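PDB 3GOE: DNA repair protein rad60, which is required to repair DNA double-strand breaks by recombination between sister chromatids, here represented by its C-terminal SUMO-like domain. Local coordinates for residues E49-D61 / T69-L81. Sequence-based numbering, arbitrary orientation. Where two conformers were deposited one is given.
Sequences ERIRLEFEGEWLD and TELEDEDQVSVVL
Arg52 and Glu54 pair with Val80 and Ser78 through four backbone hydrogen bonds, joining strands 52-55 and 76-80 as antiparallel neighbours. The shortest runs 2.8 Å from Val80 N to Arg52 O. Leu53 and Val79 form the non-hydrogen-bonded pair between them. Water continues the link at both ends: one molecule donates to Arg50 O and Val80 O, another joins Glu56 N to Gln76 O.

Apolar contacts line the face that carries Leu53 and Val79. Leu53 CD2 lies 3.7 Å from Val79 CG2, the two side chains side by side. Ile51 CG2 is 3.9 Å from Val79 CG1, and Ile51 CG1 is 3.9 Å from Leu81 CD2.

The Phe55 ring carries a CH-pi contact. Leu71 CD2 sits over its face, 3.6 Å from the centroid and 8° off the normal. With CG anti to the backbone N (chi1 178°), the ring runs beside Gln76 and Val77 to Leu71 and Asp75. Gln76 O lies at its edge. Leu60 CD1 meets Leu71 CD1 tip to tip.

On the face of Arg52, Glu54, Ser78 and Val80, Val80 CG2 touches the edge of the Trp59 indole, 3.6 Å from CZ3. Arg52 NE sits above one face of that indole, offset toward its rim, and Glu54 OE1 lies on the opposite face.

This is part of the ubiquitin-like beta-grasp sheet. Strand 76-80 lies between 52-55 and the parallel strand 9-16, while Ile51 and Leu53 pack on helix 32-43.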
ATOM      1  N   GLU A  49       5.167  -6.294 -12.253  1.00 11.45           N
ATOM      2  CA  GLU A  49       4.024  -5.505 -12.680  1.00 13.03           C
ATOM      3  C   GLU A  49       2.686  -6.098 -12.388  1.00 13.72           C
ATOM      4  O   GLU A  49       1.649  -5.465 -12.364  1.00 16.10           O
ATOM      5  CB  GLU A  49       4.123  -5.286 -14.236  1.00 14.67           C
ATOM      6  CG  GLU A  49       4.122  -6.513 -15.124  1.00 17.01           C
ATOM      7  CD  GLU A  49       4.321  -6.437 -16.642  1.00 18.39           C
ATOM      8  OE1 GLU A  49       4.384  -5.280 -17.060  1.00 23.24           O
ATOM      9  OE2 GLU A  49       4.439  -7.547 -17.239  1.00 23.89           O
ATOM     10  N   ARG A  50       2.568  -7.351 -12.232  1.00 12.20           N
ATOM     11  CA  ARG A  50       1.357  -8.150 -12.036  1.00 12.77           C
ATOM     12  C   ARG A  50       0.941  -8.222 -10.584  1.00 12.11           C
ATOM     13  O   ARG A  50      -0.185  -8.628 -10.310  1.00 15.32           O
ATOM     14  CB  ARG A  50       1.396  -9.577 -12.671  1.00 15.21           C
ATOM     15  CG  ARG A  50       1.350  -9.572 -14.183  1.00 15.96           C
ATOM     16  CD  ARG A  50       1.204 -10.919 -14.867  1.00 25.07           C
ATOM     17  NE  ARG A  50       0.996 -10.872 -16.325  1.00 28.73           N
ATOM     18  CZ  ARG A  50       0.562 -11.872 -17.066  1.00 22.68           C
ATOM     19  NH1 ARG A  50       0.298 -13.020 -16.479  1.00 36.42           N
ATOM     20  NH2 ARG A  50       0.429 -11.653 -18.380  1.00 28.88           N
ATOM     21  N   ILE A  51       1.764  -7.800  -9.650  1.00  9.60           N
ATOM     22  CA  ILE A  51       1.310  -7.747  -8.255  1.00  9.24           C
ATOM     23  C   ILE A  51       0.265  -6.659  -8.154  1.00  9.30           C
ATOM     24  O   ILE A  51       0.433  -5.566  -8.699  1.00 10.16           O
ATOM     25  CB  ILE A  51       2.472  -7.450  -7.290  1.00  9.39           C
ATOM     26  CG1 ILE A  51       3.593  -8.505  -7.418  1.00 10.65           C
ATOM     27  CG2 ILE A  51       1.951  -7.317  -5.856  1.00  9.94           C
ATOM     28  CD1 ILE A  51       4.863  -8.138  -6.632  1.00 11.49           C
ATOM     29  N   ARG A  52      -0.841  -6.925  -7.454  1.00  9.66           N
ATOM     30  CA  ARG A  52      -1.907  -5.992  -7.252  1.00 10.71           C
ATOM     31  C   ARG A  52      -2.258  -5.889  -5.768  1.00  9.61           C
ATOM     32  O   ARG A  52      -2.045  -6.818  -5.003  1.00 11.02           O
ATOM     33  CB  ARG A  52      -3.174  -6.370  -8.034  1.00 17.57           C
ATOM     34  CG  ARG A  52      -3.071  -6.397  -9.526  1.00 24.62           C
ATOM     35  CD  ARG A  52      -4.368  -6.759 -10.230  1.00 30.98           C
ATOM     36  NE  ARG A  52      -4.868  -8.010  -9.681  1.00 46.67           N
ATOM     37  CZ  ARG A  52      -5.034  -9.170 -10.289  1.00 58.42           C
ATOM     38  NH1 ARG A  52      -5.506 -10.180  -9.560  1.00 62.35           N
ATOM     39  NH2 ARG A  52      -4.774  -9.382 -11.580  1.00 60.24           N
ATOM     40  N   LEU A  53      -2.816  -4.743  -5.403  1.00  9.63           N
ATOM     41  CA  LEU A  53      -3.413  -4.540  -4.095  1.00  9.46           C
ATOM     42  C   LEU A  53      -4.914  -4.426  -4.198  1.00  9.55           C
ATOM     43  O   LEU A  53      -5.398  -3.728  -5.070  1.00 11.50           O
ATOM     44  CB  LEU A  53      -2.902  -3.294  -3.390  1.00 10.31           C
ATOM     45  CG  LEU A  53      -1.429  -3.200  -3.132  1.00 11.16           C
ATOM     46  CD1 LEU A  53      -1.084  -1.931  -2.369  1.00 13.46           C
ATOM     47  CD2 LEU A  53      -0.854  -4.419  -2.421  1.00 12.00           C
ATOM     48  N   GLU A  54      -5.615  -5.158  -3.356  1.00 10.87           N
ATOM     49  CA  GLU A  54      -7.087  -5.114  -3.273  1.00 12.03           C
ATOM     50  C   GLU A  54      -7.508  -4.470  -1.961  1.00 11.68           C
ATOM     51  O   GLU A  54      -6.979  -4.834  -0.910  1.00 13.84           O
ATOM     52  CB  GLU A  54      -7.676  -6.516  -3.411  1.00 16.15           C
ATOM     53  CG  GLU A  54      -9.180  -6.774  -3.337  1.00 32.44           C
ATOM     54  CD  GLU A  54      -9.378  -8.188  -3.881  1.00 45.31           C
ATOM     55  OE1 GLU A  54      -9.061  -8.477  -5.061  1.00 65.21           O
ATOM     56  OE2 GLU A  54      -9.873  -9.009  -3.070  1.00 56.93           O
ATOM     57  N   PHE A  55      -8.438  -3.557  -2.075  1.00 12.62           N
ATOM     58  CA  PHE A  55      -8.963  -2.826  -0.922  1.00 12.57           C
ATOM     59  C   PHE A  55     -10.457  -2.952  -0.954  1.00 16.05           C
ATOM     60  O   PHE A  55     -11.064  -2.527  -1.927  1.00 19.57           O
ATOM     61  CB  PHE A  55      -8.522  -1.384  -0.962  1.00 13.15           C
ATOM     62  CG  PHE A  55      -9.055  -0.524   0.160  1.00 13.59           C
ATOM     63  CD1 PHE A  55      -8.930  -0.884   1.490  1.00 15.11           C
ATOM     64  CD2 PHE A  55      -9.745   0.609  -0.117  1.00 19.18           C
ATOM     65  CE1 PHE A  55      -9.432  -0.141   2.561  1.00 18.30           C
ATOM     66  CE2 PHE A  55     -10.192   1.441   0.862  1.00 23.24           C
ATOM     67  CZ  PHE A  55     -10.086   1.078   2.201  1.00 23.21           C
ATOM     68  N   GLU A  56     -11.037  -3.583   0.072  1.00 20.57           N
ATOM     69  CA  GLU A  56     -12.476  -3.784   0.118  1.00 26.61           C
ATOM     70  C   GLU A  56     -12.981  -4.411  -1.148  1.00 28.82           C
ATOM     71  O   GLU A  56     -14.036  -4.106  -1.714  1.00 42.61           O
ATOM     72  CB  GLU A  56     -13.133  -2.413   0.419  1.00 33.50           C
ATOM     73  CG  GLU A  56     -12.674  -1.998   1.819  1.00 40.56           C
ATOM     74  CD  GLU A  56     -12.993  -0.566   2.192  1.00 55.28           C
ATOM     75  OE1 GLU A  56     -12.747   0.413   1.438  1.00 80.99           O
ATOM     76  OE2 GLU A  56     -13.502  -0.483   3.342  1.00 55.24           O
ATOM     77  N   GLY A  57     -12.245  -5.390  -1.675  1.00 28.92           N
ATOM     78  CA  GLY A  57     -12.921  -6.050  -2.802  1.00 33.11           C
ATOM     79  C   GLY A  57     -12.632  -5.346  -4.106  1.00 30.79           C
ATOM     80  O   GLY A  57     -13.144  -5.767  -5.141  1.00 35.88           O
ATOM     81  N   GLU A  58     -11.827  -4.293  -4.147  1.00 24.34           N
ATOM     82  CA  GLU A  58     -11.566  -3.534  -5.341  1.00 25.95           C
ATOM     83  C   GLU A  58     -10.091  -3.379  -5.672  1.00 18.91           C
ATOM     84  O   GLU A  58      -9.333  -3.183  -4.726  1.00 16.59           O
ATOM     85  CB  GLU A  58     -12.213  -2.131  -5.163  1.00 33.38           C
ATOM     86  CG  GLU A  58     -13.293  -2.096  -4.084  1.00 39.45           C
ATOM     87  CD  GLU A  58     -14.211  -0.895  -4.031  1.00 46.49           C
ATOM     88  OE1 GLU A  58     -13.742   0.258  -4.238  1.00 48.92           O
ATOM     89  OE2 GLU A  58     -15.425  -1.104  -3.773  1.00 58.33           O
ATOM     90  N   TRP A  59      -9.650  -3.475  -6.927  1.00 17.72           N
ATOM     91  CA  TRP A  59      -8.254  -3.312  -7.263  1.00 14.40           C
ATOM     92  C   TRP A  59      -7.852  -1.865  -7.166  1.00 12.80           C
ATOM     93  O   TRP A  59      -8.505  -0.993  -7.777  1.00 15.24           O
ATOM     94  CB  TRP A  59      -7.937  -3.793  -8.741  1.00 21.47           C
ATOM     95  CG  TRP A  59      -8.161  -5.243  -8.902  1.00 29.59           C
ATOM     96  CD1 TRP A  59      -8.983  -5.729  -9.896  1.00 35.12           C
ATOM     97  CD2 TRP A  59      -7.638  -6.335  -8.152  1.00 29.18           C
ATOM     98  NE1 TRP A  59      -8.991  -7.081  -9.788  1.00 36.53           N
ATOM     99  CE2 TRP A  59      -8.178  -7.469  -8.740  1.00 34.15           C
ATOM    100  CE3 TRP A  59      -6.782  -6.505  -7.068  1.00 23.25           C
ATOM    101  CZ2 TRP A  59      -7.881  -8.741  -8.265  1.00 34.95           C
ATOM    102  CZ3 TRP A  59      -6.472  -7.744  -6.579  1.00 27.62           C
ATOM    103  CH2 TRP A  59      -7.045  -8.849  -7.202  1.00 33.62           C
ATOM    104  N   LEU A  60      -6.765  -1.562  -6.457  1.00 10.51           N
ATOM    105  CA  LEU A  60      -6.241  -0.212  -6.410  1.00  9.52           C
ATOM    106  C   LEU A  60      -5.449   0.060  -7.677  1.00  9.78           C
ATOM    107  O   LEU A  60      -4.668  -0.757  -8.152  1.00 11.62           O
ATOM    108  CB  LEU A  60      -5.369  -0.055  -5.178  1.00  9.62           C
ATOM    109  CG  LEU A  60      -6.076  -0.124  -3.843  1.00 11.25           C
ATOM    110  CD1 LEU A  60      -5.079  -0.061  -2.693  1.00 14.33           C
ATOM    111  CD2 LEU A  60      -7.069   0.980  -3.659  1.00 15.87           C
ATOM    112  N   ASP A  61      -5.621   1.283  -8.237  1.00  9.60           N
ATOM    113  CA  ASP A  61      -4.894   1.693  -9.414  1.00  9.75           C
ATOM    114  C   ASP A  61      -3.447   1.960  -9.058  1.00  8.66           C
ATOM    115  O   ASP A  61      -3.173   2.836  -8.233  1.00  8.99           O
ATOM    116  CB  ASP A  61      -5.526   2.939  -9.981  1.00 11.02           C
ATOM    117  CG  ASP A  61      -4.932   3.483 -11.265  1.00 12.55           C
ATOM    118  OD1 ASP A  61      -3.793   3.159 -11.588  1.00 13.56           O
ATOM    119  OD2 ASP A  61      -5.637   4.277 -11.922  1.00 17.25           O
ATOM    120  N   THR A  69      -6.705   7.707  -3.192  1.00 15.29           N
ATOM    121  CA  THR A  69      -7.540   6.573  -2.912  1.00 15.16           C
ATOM    122  C   THR A  69      -8.358   6.847  -1.656  1.00 15.77           C
ATOM    123  O   THR A  69      -8.183   7.871  -1.011  1.00 17.38           O
ATOM    124  CB  THR A  69      -6.734   5.297  -2.706  1.00 14.41           C
ATOM    125  OG1 THR A  69      -6.112   5.323  -1.434  1.00 13.33           O
ATOM    126  CG2 THR A  69      -5.656   5.086  -3.780  1.00 15.43           C
ATOM    127  N   GLU A  70      -9.195   5.876  -1.291  1.00 16.28           N
ATOM    128  CA  GLU A  70      -9.924   6.009  -0.028  0.50 18.22           C
ATOM    129  C   GLU A  70      -9.211   5.433   1.187  1.00 17.73           C
ATOM    130  O   GLU A  70      -9.762   5.355   2.305  1.00 19.10           O
ATOM    131  CB  GLU A  70     -11.325   5.368  -0.172  0.50 21.45           C
ATOM    132  CG  GLU A  70     -12.108   6.155  -1.250  0.50 26.73           C
ATOM    133  CD  GLU A  70     -13.556   5.743  -1.272  0.50 33.51           C
ATOM    134  OE1 GLU A  70     -13.879   4.716  -0.630  0.50 40.51           O
ATOM    135  OE2 GLU A  70     -14.335   6.472  -1.944  0.50 34.68           O
ATOM    136  N   LEU A  71      -7.963   5.009   1.018  1.00 14.98           N
ATOM    137  CA  LEU A  71      -7.199   4.480   2.144  1.00 14.53           C
ATOM    138  C   LEU A  71      -7.038   5.506   3.251  1.00 14.47           C
ATOM    139  O   LEU A  71      -6.811   6.689   3.000  1.00 16.40           O
ATOM    140  CB  LEU A  71      -5.809   4.016   1.628  1.00 12.89           C
ATOM    141  CG  LEU A  71      -5.792   2.785   0.726  1.00 14.33           C
ATOM    142  CD1 LEU A  71      -4.413   2.629   0.114  1.00 15.21           C
ATOM    143  CD2 LEU A  71      -6.248   1.579   1.470  1.00 17.19           C
ATOM    144  N   GLU A  72      -7.133   5.011   4.474  1.00 14.32           N
ATOM    145  CA  GLU A  72      -6.918   5.826   5.635  1.00 14.59           C
ATOM    146  C   GLU A  72      -5.976   5.090   6.611  1.00 13.08           C
ATOM    147  O   GLU A  72      -5.708   3.891   6.480  1.00 13.03           O
ATOM    148  CB  GLU A  72      -8.238   6.122   6.366  1.00 20.14           C
ATOM    149  CG  GLU A  72      -9.225   6.903   5.490  1.00 28.39           C
ATOM    150  CD  GLU A  72     -10.653   6.794   5.990  1.00 48.98           C
ATOM    151  OE1 GLU A  72     -10.885   6.316   7.132  1.00 66.87           O
ATOM    152  OE2 GLU A  72     -11.611   7.183   5.286  1.00 76.71           O
ATOM    153  N   ASP A  73      -5.497   5.824   7.579  1.00 13.51           N
ATOM    154  CA  ASP A  73      -4.646   5.253   8.557  1.00 12.64           C
ATOM    155  C   ASP A  73      -5.263   4.027   9.241  1.00 13.21           C
ATOM    156  O   ASP A  73      -6.436   4.039   9.625  1.00 17.05           O
ATOM    157  CB  ASP A  73      -4.351   6.353   9.596  1.00 14.82           C
ATOM    158  CG  ASP A  73      -3.310   5.920  10.611  1.00 14.07           C
ATOM    159  OD1 ASP A  73      -3.585   5.960  11.822  1.00 22.26           O
ATOM    160  OD2 ASP A  73      -2.201   5.537  10.205  1.00 16.50           O
ATOM    161  N   GLU A  74      -4.480   2.965   9.371  1.00 12.50           N
ATOM    162  CA  GLU A  74      -4.820   1.691   9.971  1.00 14.15           C
ATOM    163  C   GLU A  74      -5.726   0.837   9.083  1.00 14.78           C
ATOM    164  O   GLU A  74      -6.216  -0.189   9.545  1.00 19.39           O
ATOM    165  CB  GLU A  74      -5.348   1.836  11.419  1.00 19.78           C
ATOM    166  CG  GLU A  74      -4.289   2.416  12.340  1.00 25.45           C
ATOM    167  CD  GLU A  74      -3.118   1.636  12.837  1.00 31.44           C
ATOM    168  OE1 GLU A  74      -2.941   0.438  12.492  1.00 31.42           O
ATOM    169  OE2 GLU A  74      -2.272   2.181  13.634  1.00 45.19           O
ATOM    170  N   ASP A  75      -5.938   1.182   7.805  1.00 12.88           N
ATOM    171  CA  ASP A  75      -6.615   0.346   6.899  1.00 13.20           C
ATOM    172  C   ASP A  75      -5.772  -0.890   6.528  1.00 12.55           C
ATOM    173  O   ASP A  75      -4.559  -0.916   6.767  1.00 13.41           O
ATOM    174  CB  ASP A  75      -7.072   1.065   5.640  1.00 14.35           C
ATOM    175  CG  ASP A  75      -8.359   1.815   5.823  1.00 16.28           C
ATOM    176  OD1 ASP A  75      -9.170   1.508   6.724  1.00 26.31           O
ATOM    177  OD2 ASP A  75      -8.630   2.762   5.012  1.00 18.08           O
ATOM    178  N   GLN A  76      -6.483  -1.876   5.981  1.00 12.96           N
ATOM    179  CA  GLN A  76      -5.849  -3.097   5.576  1.00 12.07           C
ATOM    180  C   GLN A  76      -6.152  -3.369   4.105  1.00 10.90           C
ATOM    181  O   GLN A  76      -7.217  -3.034   3.639  1.00 12.65           O
ATOM    182  CB  GLN A  76      -6.230  -4.287   6.438  1.00 15.32           C
ATOM    183  CG  GLN A  76      -7.685  -4.541   6.527  1.00 16.36           C
ATOM    184  CD  GLN A  76      -7.933  -5.427   7.756  1.00 20.89           C
ATOM    185  OE1 GLN A  76      -7.285  -6.442   7.941  1.00 24.72           O
ATOM    186  NE2 GLN A  76      -8.934  -5.068   8.594  1.00 24.36           N
ATOM    187  N   VAL A  77      -5.154  -3.926   3.435  1.00 10.62           N
ATOM    188  CA  VAL A  77      -5.259  -4.288   2.029  1.00 10.83           C
ATOM    189  C   VAL A  77      -4.706  -5.706   1.849  1.00 10.57           C
ATOM    190  O   VAL A  77      -3.943  -6.225   2.646  1.00 13.16           O
ATOM    191  CB  VAL A  77      -4.526  -3.328   1.084  1.00 14.08           C
ATOM    192  CG1 VAL A  77      -5.068  -1.911   1.202  1.00 16.92           C
ATOM    193  CG2 VAL A  77      -3.079  -3.433   1.434  1.00 20.65           C
ATOM    194  N   SER A  78      -5.124  -6.331   0.747  1.00 10.77           N
ATOM    195  CA  SER A  78      -4.644  -7.635   0.350  1.00 11.40           C
ATOM    196  C   SER A  78      -3.646  -7.527  -0.809  1.00 10.34           C
ATOM    197  O   SER A  78      -3.934  -6.862  -1.791  1.00 12.11           O
ATOM    198  CB  SER A  78      -5.782  -8.532  -0.055  1.00 16.08           C
ATOM    199  OG  SER A  78      -6.655  -8.816   1.007  1.00 24.42           O
ATOM    200  N   VAL A  79      -2.513  -8.177  -0.683  1.00 11.46           N
ATOM    201  CA  VAL A  79      -1.551  -8.297  -1.744  1.00 10.46           C
ATOM    202  C   VAL A  79      -1.855  -9.546  -2.558  1.00 11.89           C
ATOM    203  O   VAL A  79      -1.875 -10.647  -1.958  1.00 14.84           O
ATOM    204  CB  VAL A  79      -0.127  -8.397  -1.167  1.00 12.24           C
ATOM    205  CG1 VAL A  79       0.873  -8.469  -2.317  1.00 15.03           C
ATOM    206  CG2 VAL A  79       0.143  -7.275  -0.207  1.00 13.54           C
ATOM    207  N   VAL A  80      -2.028  -9.402  -3.849  1.00 10.76           N
ATOM    208  CA  VAL A  80      -2.330 -10.536  -4.754  1.00 12.16           C
ATOM    209  C   VAL A  80      -1.162 -10.674  -5.690  1.00 13.27           C
ATOM    210  O   VAL A  80      -0.875  -9.778  -6.468  1.00 13.84           O
ATOM    211  CB  VAL A  80      -3.639 -10.315  -5.467  1.00 15.00           C
ATOM    212  CG1 VAL A  80      -3.895 -11.484  -6.425  1.00 21.04           C
ATOM    213  CG2 VAL A  80      -4.776 -10.117  -4.489  1.00 19.20           C
ATOM    214  N   LEU A  81      -0.447 -11.805  -5.616  1.00 18.73           N
ATOM    215  CA  LEU A  81       0.790 -11.965  -6.374  1.00 24.68           C
ATOM    216  C   LEU A  81       0.576 -12.542  -7.777  1.00 34.38           C
ATOM    217  O   LEU A  81       1.446 -12.304  -8.650  1.00 42.43           O
ATOM    218  CB  LEU A  81       1.776 -12.825  -5.545  1.00 23.95           C
ATOM    219  CG  LEU A  81       2.161 -12.181  -4.209  1.00 21.75           C
ATOM    220  CD1 LEU A  81       3.087 -13.091  -3.406  1.00 34.68           C
ATOM    221  CD2 LEU A  81       2.841 -10.830  -4.407  1.00 18.62           C
TER
HETATM  222  O   HOH W   1      -2.242 -10.140  -9.163  1.00 39.88           O
HETATM  223  O   HOH W   2      -9.330  -4.349   2.430  1.00 24.44           O